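Local coordinates for protein putatuve endo-xylanase (Clostridium stercorarium, PDB 1O8P) that probably binds xylan and cellulose chains as a family 6 carbohydrate-binding module attached to a putative endo-xylanase, at residues S76-V81 / D117-I122; A86-V91 / L101-V106; Q90-S95 / V132-G137. One frame throughout, in Å; residues are numbered along the deposited sequence.

Interaction 1 (S76-V81 / D117-I122); sequences SVTARV and DVSATI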
loop_
_atom_site.group_PDB
_atom_site.type_symbol
_atom_site.label_atom_id
_atom_site.label_comp_id
_atom_site.label_asym_id
_atom_site.label_seq_id
_atom_site.Cartn_x
_atom_site.Cartn_y
_atom_site.Cartn_z
ATOM N N SER A 76 -9.184 9.259 0.235
ATOM C CA SER A 76 -9.391 7.875 -0.164
ATOM C C SER A 76 -8.100 7.240 -0.686
ATOM O O SER A 76 -7.192 7.954 -1.111
ATOM C CB SER A 76 -10.591 7.795 -1.139
ATOM O OG SER A 76 -10.317 7.120 -2.325
ATOM N N VAL A 77 -8.019 5.911 -0.607
ATOM C CA VAL A 77 -6.854 5.150 -1.076
ATOM C C VAL A 77 -7.361 4.003 -1.924
ATOM O O VAL A 77 -8.450 3.477 -1.650
ATOM C CB VAL A 77 -5.973 4.596 0.059
ATOM C CG1 VAL A 77 -6.759 3.641 1.028
ATOM C CG2 VAL A 77 -4.723 3.895 -0.513
ATOM N N THR A 78 -6.575 3.668 -2.955
ATOM C CA THR A 78 -6.814 2.558 -3.857
ATOM C C THR A 78 -5.551 1.724 -3.985
ATOM O O THR A 78 -4.486 2.266 -4.230
ATOM C CB THR A 78 -7.228 3.080 -5.257
ATOM O OG1 THR A 78 -8.459 3.797 -5.140
ATOM C CG2 THR A 78 -7.565 1.919 -6.210
ATOM N N ALA A 79 -5.655 0.403 -3.838
ATOM C CA ALA A 79 -4.502 -0.486 -4.088
ATOM C C ALA A 79 -4.832 -1.517 -5.186
ATOM O O ALA A 79 -5.986 -1.963 -5.295
ATOM C CB ALA A 79 -4.049 -1.171 -2.760
ATOM N N ARG A 80 -3.844 -1.867 -6.012
ATOM C CA ARG A 80 -4.013 -2.911 -7.034
ATOM C C ARG A 80 -3.417 -4.135 -6.410
ATOM O O ARG A 80 -2.204 -4.158 -6.129
ATOM C CB ARG A 80 -3.272 -2.586 -8.335
ATOM C CG ARG A 80 -3.620 -3.544 -9.475
ATOM C CD ARG A 80 -3.080 -3.166 -10.860
ATOM N NE ARG A 80 -3.368 -4.157 -11.919
ATOM C CZ ARG A 80 -2.482 -5.087 -12.418
ATOM N NH1 ARG A 80 -1.246 -5.228 -11.932
ATOM N NH2 ARG A 80 -2.859 -5.919 -13.408
ATOM N N VAL A 81 -4.270 -5.120 -6.131
ATOM C CA VAL A 81 -3.895 -6.229 -5.232
ATOM C C VAL A 81 -4.374 -7.584 -5.789
ATOM O O VAL A 81 -5.329 -7.646 -6.560
ATOM C CB VAL A 81 -4.455 -6.026 -3.794
ATOM C CG1 VAL A 81 -3.781 -4.835 -3.074
ATOM C CG2 VAL A 81 -5.940 -5.803 -3.853
ATOM N N ASP A 117 -8.447 -3.540 -8.356
ATOM C CA ASP A 117 -8.305 -2.261 -7.640
ATOM C C ASP A 117 -9.283 -2.252 -6.490
ATOM O O ASP A 117 -10.487 -2.429 -6.706
ATOM C CB ASP A 117 -8.599 -1.094 -8.551
ATOM C CG ASP A 117 -7.532 -0.885 -9.560
ATOM O OD1 ASP A 117 -6.549 -1.658 -9.592
ATOM O OD2 ASP A 117 -7.586 0.048 -10.371
ATOM N N VAL A 118 -8.766 -2.096 -5.268
ATOM C CA VAL A 118 -9.604 -2.091 -4.081
ATOM C C VAL A 118 -9.408 -0.771 -3.319
ATOM O O VAL A 118 -8.273 -0.381 -3.027
ATOM C CB VAL A 118 -9.351 -3.356 -3.166
ATOM C CG1 VAL A 118 -10.321 -3.371 -1.961
ATOM C CG2 VAL A 118 -9.517 -4.676 -3.972
ATOM N N SER A 119 -10.502 -0.093 -2.991
ATOM C CA SER A 119 -10.432 1.230 -2.337
ATOM C C SER A 119 -10.971 1.258 -0.906
ATOM O O SER A 119 -11.714 0.374 -0.488
ATOM C CB SER A 119 -11.168 2.307 -3.170
ATOM O OG SER A 119 -10.687 2.369 -4.504
ATOM N N ALA A 120 -10.624 2.314 -0.178
ATOM C CA ALA A 120 -11.128 2.563 1.175
ATOM C C ALA A 120 -11.040 4.074 1.384
ATOM O O ALA A 120 -10.200 4.743 0.765
ATOM C CB ALA A 120 -10.285 1.824 2.231
ATOM N N THR A 121 -11.896 4.609 2.247
ATOM C CA THR A 121 -11.730 5.986 2.701
ATOM C C THR A 121 -10.604 6.032 3.776
ATOM O O THR A 121 -10.318 5.041 4.443
ATOM C CB THR A 121 -13.016 6.579 3.276
ATOM O OG1 THR A 121 -13.272 5.940 4.535
ATOM C CG2 THR A 121 -14.261 6.213 2.413
ATOM N N ILE A 122 -10.023 7.211 3.941
ATOM C CA ILE A 122 -9.024 7.477 4.960
ATOM C C ILE A 122 -9.372 8.813 5.600
ATOM O O ILE A 122 -9.993 9.653 4.948
ATOM C CB ILE A 122 -7.535 7.455 4.355
ATOM C CG1 ILE A 122 -7.307 8.425 3.184
ATOM C CG2 ILE A 122 -7.138 6.064 3.914
ATOM C CD1 ILE A 122 -5.848 9.015 3.119
#

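Interaction 2 (A86-V91 / L101-V106); sequences ATTIQV and LGTIYV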
loop_
_atom_site.group_PDB
_atom_site.type_symbol
_atom_site.label_atom_id
_atom_site.label_comp_id
_atom_site.label_asym_id
_atom_site.label_seq_id
_atom_site.Cartn_x
_atom_site.Cartn_y
_atom_site.Cartn_z
ATOM N N ALA A 86 -9.403 -13.518 1.947
ATOM C CA ALA A 86 -9.751 -12.206 2.477
ATOM C C ALA A 86 -8.732 -11.721 3.499
ATOM O O ALA A 86 -8.340 -12.449 4.415
ATOM C CB ALA A 86 -11.151 -12.212 3.090
ATOM N N THR A 87 -8.333 -10.466 3.355
ATOM C CA THR A 87 -7.302 -9.915 4.202
ATOM C C THR A 87 -7.441 -8.404 4.220
ATOM O O THR A 87 -8.332 -7.842 3.562
ATOM C CB THR A 87 -5.906 -10.444 3.746
ATOM O OG1 THR A 87 -4.928 -10.025 4.687
ATOM C CG2 THR A 87 -5.458 -9.827 2.437
ATOM N N THR A 88 -6.619 -7.733 5.016
ATOM C CA THR A 88 -6.730 -6.291 5.161
ATOM C C THR A 88 -5.336 -5.702 5.036
ATOM O O THR A 88 -4.304 -6.356 5.379
ATOM C CB THR A 88 -7.292 -5.898 6.541
ATOM O OG1 THR A 88 -6.409 -6.403 7.567
ATOM C CG2 THR A 88 -8.660 -6.511 6.848
ATOM N N ILE A 89 -5.313 -4.458 4.576
ATOM C CA ILE A 89 -4.106 -3.646 4.586
ATOM C C ILE A 89 -4.437 -2.399 5.372
ATOM O O ILE A 89 -5.317 -1.643 5.010
ATOM C CB ILE A 89 -3.687 -3.282 3.131
ATOM C CG1 ILE A 89 -3.631 -4.537 2.246
ATOM C CG2 ILE A 89 -2.388 -2.409 3.120
ATOM C CD1 ILE A 89 -3.477 -4.305 0.735
ATOM N N GLN A 90 -3.742 -2.192 6.475
ATOM C CA GLN A 90 -3.872 -0.971 7.215
ATOM C C GLN A 90 -2.973 0.078 6.594
ATOM O O GLN A 90 -1.866 -0.225 6.146
ATOM C CB GLN A 90 -3.476 -1.204 8.668
ATOM C CG GLN A 90 -4.576 -1.933 9.448
ATOM C CD GLN A 90 -4.227 -2.105 10.912
ATOM O OE1 GLN A 90 -3.065 -2.003 11.288
ATOM N NE2 GLN A 90 -5.230 -2.347 11.740
ATOM N N VAL A 91 -3.468 1.311 6.588
ATOM C CA VAL A 91 -2.742 2.474 6.098
ATOM C C VAL A 91 -2.506 3.396 7.299
ATOM O O VAL A 91 -3.455 3.919 7.874
ATOM C CB VAL A 91 -3.491 3.203 4.922
ATOM C CG1 VAL A 91 -2.602 4.315 4.365
ATOM C CG2 VAL A 91 -3.867 2.211 3.804
ATOM N N LEU A 101 -5.073 5.496 9.418
ATOM C CA LEU A 101 -5.841 6.382 8.531
ATOM C C LEU A 101 -7.030 5.662 7.953
ATOM O O LEU A 101 -8.052 6.272 7.650
ATOM C CB LEU A 101 -4.986 6.867 7.349
ATOM C CG LEU A 101 -3.685 7.570 7.733
ATOM C CD1 LEU A 101 -2.930 7.995 6.458
ATOM C CD2 LEU A 101 -4.048 8.744 8.605
ATOM N N GLY A 102 -6.872 4.358 7.753
ATOM C CA GLY A 102 -7.937 3.577 7.154
ATOM C C GLY A 102 -7.481 2.152 6.944
ATOM O O GLY A 102 -6.283 1.844 7.075
ATOM N N THR A 103 -8.444 1.308 6.579
ATOM C CA THR A 103 -8.173 -0.082 6.311
ATOM C C THR A 103 -8.781 -0.483 4.983
ATOM O O THR A 103 -9.987 -0.310 4.771
ATOM C CB THR A 103 -8.772 -0.961 7.468
ATOM O OG1 THR A 103 -8.188 -0.545 8.693
ATOM C CG2 THR A 103 -8.341 -2.407 7.360
ATOM N N ILE A 104 -7.961 -1.076 4.122
ATOM C CA ILE A 104 -8.437 -1.676 2.873
ATOM C C ILE A 104 -8.814 -3.141 3.149
ATOM O O ILE A 104 -7.980 -3.906 3.572
ATOM C CB ILE A 104 -7.324 -1.619 1.758
ATOM C CG1 ILE A 104 -6.704 -0.212 1.657
ATOM C CG2 ILE A 104 -7.916 -2.048 0.424
ATOM C CD1 ILE A 104 -5.675 -0.071 0.514
ATOM N N TYR A 105 -10.060 -3.516 2.856
ATOM C CA TYR A 105 -10.561 -4.871 3.073
ATOM C C TYR A 105 -10.460 -5.571 1.748
ATOM O O TYR A 105 -11.212 -5.299 0.838
ATOM C CB TYR A 105 -12.027 -4.847 3.593
ATOM C CG TYR A 105 -12.057 -4.339 5.014
ATOM C CD1 TYR A 105 -11.801 -5.199 6.091
ATOM C CD2 TYR A 105 -12.264 -2.992 5.277
ATOM C CE1 TYR A 105 -11.744 -4.719 7.396
ATOM C CE2 TYR A 105 -12.218 -2.505 6.570
ATOM C CZ TYR A 105 -11.950 -3.370 7.618
ATOM O OH TYR A 105 -11.905 -2.879 8.885
ATOM N N VAL A 106 -9.487 -6.456 1.629
ATOM C CA VAL A 106 -9.245 -7.104 0.360
ATOM C C VAL A 106 -9.911 -8.493 0.377
ATOM O O VAL A 106 -9.529 -9.358 1.182
ATOM C CB VAL A 106 -7.744 -7.221 0.056
ATOM C CG1 VAL A 106 -7.569 -7.744 -1.367
ATOM C CG2 VAL A 106 -7.025 -5.879 0.266
HETATM O O HOH W 1 -7.999 -2.400 10.756
#

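Interaction 3 (Q90-S95 / V132-G137); sequences QVRLGS and VLVFSG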
loop_
_atom_site.group_PDB
_atom_site.type_symbol
_atom_site.label_atom_id
_atom_site.label_comp_id
_atom_site.label_asym_id
_atom_site.label_seq_id
_atom_site.Cartn_x
_atom_site.Cartn_y
_atom_site.Cartn_z
ATOM N N GLN A 90 -3.742 -2.192 6.475
ATOM C CA GLN A 90 -3.872 -0.971 7.215
ATOM C C GLN A 90 -2.973 0.078 6.594
ATOM O O GLN A 90 -1.866 -0.225 6.146
ATOM C CB GLN A 90 -3.476 -1.204 8.668
ATOM C CG GLN A 90 -4.576 -1.933 9.448
ATOM C CD GLN A 90 -4.227 -2.105 10.912
ATOM O OE1 GLN A 90 -3.065 -2.003 11.288
ATOM N NE2 GLN A 90 -5.230 -2.347 11.740
ATOM N N VAL A 91 -3.468 1.311 6.588
ATOM C CA VAL A 91 -2.742 2.474 6.098
ATOM C C VAL A 91 -2.506 3.396 7.299
ATOM O O VAL A 91 -3.455 3.919 7.874
ATOM C CB VAL A 91 -3.491 3.203 4.922
ATOM C CG1 VAL A 91 -2.602 4.315 4.365
ATOM C CG2 VAL A 91 -3.867 2.211 3.804
ATOM N N ARG A 92 -1.241 3.550 7.686
ATOM C CA ARG A 92 -0.869 4.234 8.923
ATOM C C ARG A 92 0.168 5.325 8.693
ATOM O O ARG A 92 0.873 5.317 7.676
ATOM C CB ARG A 92 -0.265 3.251 9.924
ATOM C CG ARG A 92 -1.137 2.111 10.338
ATOM C CD ARG A 92 -0.696 1.615 11.630
ATOM N NE ARG A 92 -1.623 0.711 12.256
ATOM C CZ ARG A 92 -2.209 0.926 13.416
ATOM N NH1 ARG A 92 -2.007 2.045 14.090
ATOM N NH2 ARG A 92 -3.028 0.018 13.890
ATOM N N LEU A 93 0.264 6.259 9.647
ATOM C CA LEU A 93 1.303 7.285 9.616
ATOM C C LEU A 93 2.579 6.870 10.388
ATOM O O LEU A 93 2.495 6.370 11.509
ATOM C CB LEU A 93 0.778 8.560 10.231
ATOM C CG LEU A 93 -0.334 9.295 9.489
ATOM C CD1 LEU A 93 -0.674 10.545 10.272
ATOM C CD2 LEU A 93 0.070 9.605 8.017
ATOM N N GLY A 94 3.753 7.068 9.778
ATOM C CA GLY A 94 4.992 7.081 10.552
ATOM C C GLY A 94 5.548 5.697 10.796
ATOM O O GLY A 94 6.654 5.415 10.372
ATOM N N SER A 95 4.771 4.829 11.427
ATOM C CA SER A 95 5.220 3.488 11.731
ATOM C C SER A 95 4.024 2.564 11.809
ATOM O O SER A 95 2.888 3.025 11.744
ATOM C CB SER A 95 6.001 3.482 13.067
ATOM O OG SER A 95 5.112 3.604 14.175
ATOM N N VAL A 132 2.801 3.879 6.066
ATOM C CA VAL A 132 3.043 2.474 6.362
ATOM C C VAL A 132 1.838 1.609 5.992
ATOM O O VAL A 132 0.728 1.902 6.391
ATOM C CB VAL A 132 3.416 2.308 7.878
ATOM C CG1 VAL A 132 3.805 0.867 8.194
ATOM C CG2 VAL A 132 4.549 3.307 8.222
ATOM N N LEU A 133 2.074 0.543 5.219
ATOM C CA LEU A 133 1.059 -0.503 4.957
ATOM C C LEU A 133 1.342 -1.708 5.886
ATOM O O LEU A 133 2.448 -2.226 5.892
ATOM C CB LEU A 133 1.123 -0.945 3.481
ATOM C CG LEU A 133 1.025 0.184 2.443
ATOM C CD1 LEU A 133 1.127 -0.420 1.017
ATOM C CD2 LEU A 133 -0.313 0.977 2.632
ATOM N N VAL A 134 0.353 -2.105 6.683
ATOM C CA VAL A 134 0.489 -3.196 7.607
ATOM C C VAL A 134 -0.479 -4.268 7.145
ATOM O O VAL A 134 -1.658 -4.002 6.943
ATOM C CB VAL A 134 0.240 -2.758 9.100
ATOM C CG1 VAL A 134 0.477 -3.938 10.067
ATOM C CG2 VAL A 134 1.115 -1.522 9.470
ATOM N N PHE A 135 0.051 -5.476 6.964
ATOM C CA PHE A 135 -0.664 -6.590 6.361
ATOM C C PHE A 135 -1.100 -7.658 7.391
ATOM O O PHE A 135 -0.335 -7.972 8.300
ATOM C CB PHE A 135 0.252 -7.235 5.333
ATOM C CG PHE A 135 0.686 -6.300 4.244
ATOM C CD1 PHE A 135 -0.184 -5.953 3.222
ATOM C CD2 PHE A 135 1.955 -5.771 4.249
ATOM C CE1 PHE A 135 0.210 -5.088 2.202
ATOM C CE2 PHE A 135 2.374 -4.896 3.251
ATOM C CZ PHE A 135 1.497 -4.561 2.227
ATOM N N SER A 136 -2.314 -8.201 7.232
ATOM C CA SER A 136 -2.877 -9.178 8.185
ATOM C C SER A 136 -2.876 -10.597 7.614
ATOM O O SER A 136 -3.313 -11.574 8.234
ATOM C CB SER A 136 -4.271 -8.746 8.677
ATOM O OG SER A 136 -5.231 -8.907 7.663
ATOM N N GLY A 137 -2.312 -10.726 6.440
ATOM C CA GLY A 137 -2.318 -11.998 5.766
ATOM C C GLY A 137 -1.713 -11.843 4.384
ATOM O O GLY A 137 -1.366 -10.740 3.962
#

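Interaction 1 (S76-V81 / D117-I122)
T78 and S119 turn their hydroxyls to each other through matching first torsions: OG1 of T78 (chi1 -63°) and OG of S119 (chi1 -55°) each stand anti to their own carbonyl carbon. The two oxygens meet 2.7 Å apart in a hydrogen bond whose direction is open, and the T78 methyl CG2, which stands anti to the backbone N, reaches D117 CB at 4.0 Å. T78 and S119 form a non-hydrogen-bonded pair, where the facing backbones come close and short side chains can join directly. On either side of it lie the hydrogen-bonded pairs V77/A120 and A79/V118. V77 N gives A120 O a nearly straight bond of 2.8 Å, and V118 N gives A79 O one of the same length. These antiparallel strands belong to one sheet of the beta-sandwich of a family 6 carbohydrate-binding module; 117-122 lies on one of its two edge strands, and the far flank of 76-81 bonds to strand 140-147. The face carrying V77, A79, V118 and A120 turns inward, where I104 of the hairpin strand 100-106 packs on V77, A79 and V118. Here V77 CG1 rests 3.8 Å from I122 CG2, the two side chains meeting at about a right angle, and V81 CG2 lies equally near V118 CG2. On the face of T78 and S119, the extended R80 passes D117 with its methylene groups: OD1 of D117 sits 3.5 Å from R80 CG, while the guanidinium and carboxylate planes stand 83° apart. The charged atoms do not touch. R80 NH1 instead forms a salt bridge with D142, a ligand of the calcium ion, and this second-shell link probably helps to position that carboxylate.

Interaction 2 (A86-V91 / L101-V106)
T88 lies beside Y105 and I89 beside I104 in a beta hairpin, the antiparallel pairing of strands 87-93 and 100-106 within the beta-sandwich. Residues 87-91 and 101-106 run at 161° to each other, with T87/V106, I89/I104 and V91/G102 as hydrogen-bonded pairs. The bond from V106 N to T87 O is short, 2.6 Å. A classic beta bulge disturbs the register at the other end, where L101 and G102 both face V91: V91 O takes a 2.7 Å bond from L101 N and a weak one from G102 N. On the face of T88, Q90, T103 and Y105, the T88 side chain stands with OG1 between its backbone N and carbonyl carbon (chi1 60°). This sends OG1 to S136 and leaves CG2 to meet the ring of Y105 obliquely, 3.5 Å from CD1, the two side chains pointing the same way. T103 CG2 lies over one face of that ring, 3.7 Å above its plane and offset toward the rim, and also touches T88 CB. The face of I89, V91, I104 and V106 is buried and largely aliphatic. I89 CD1 reaches across obliquely to V106 CG2 at 3.9 Å, and V91 CG2 meets I104 CG1 more loosely. V77, A79 and V81 of strand 74-82 close over I104, I89 and V106. Q90 and T103 run alongside each other, the glutamine extended beyond CG, and one water spans their polar ends: it accepts from Q90 NE2 at 2.9 Å and lies 2.8 Å from T103 OG1.

Interaction 3 (Q90-S95 / V132-G137)
V132 meets S95 and the backbone of R92 where strand 128-135 pairs with strand 87-93. Its CG2, held anti to the carbonyl carbon (chi1 -175° places CG1 opposite the backbone N), presses on S95 N at 3.6 Å and also touches G94. The V132 backbone bonds in both directions: N to R92 O and R92 N to V132 O, each 2.9 Å. L133 follows as a non-hydrogen-bonded partner of V91 and turns to the opposite face. Its CD2 lies 3.9 Å from V91 CG2, the two side chains side by side and pointing the same way; F144 and F146 of strand 140-147 meet L133 and V91 across the interior of the beta-sandwich. The L133 CA also makes a CA-H...O contact with Q90 O. V134 returns to the face of V132 and pairs with Q90: V134 O accepts from Q90 N at 2.8 Å, and V134 N gives to Q90 O. Crossing Q90 obliquely, V134 brings its CB 4.0 Å from the amide oxygen OE1, and its CG2 approaches R92 CD. Past F135, S136 OG also bonds T87 OG1, earlier in the neighbouring strand. The amide beside V134 is gripped by R92 within its own strand. NE and NH2, side-on, both donate to Q90 OE1, at 3.2 Å and 3.3 Å; the oxygen lies in the guanidinium plane, yet both donors stand above the same face of the amide rather than on a lone pair. With NH1 bonded to G98 O as well, the guanidinium is fixed by three N-H donors; its positive charge probably polarises the Q90 C=O, while the two bonds to OE1 probably limit rotation of the amide beside V134.

Overall arrangement
From the N terminus, strand 74-82 opens the loop that interaction 1 closes at 117-122. Inside that loop lies interaction 2 entire: the chain enters 87-93, turns back within a few residues and closes the hairpin along 100-106. Interaction 3 starts from the same strand as interaction 2, sharing Q90 and V91, but is closed only at 132-137, so its segments alternate with those of interaction 1 and the two loops cross. Interactions 2 and 3 place strand 87-93 between 100-106 and 128-135 in one sheet; interaction 1 belongs to the other. The sheets meet where A120 packs on T103 and V81 on V106, and V77 touches V91 between interactions 1 and 3.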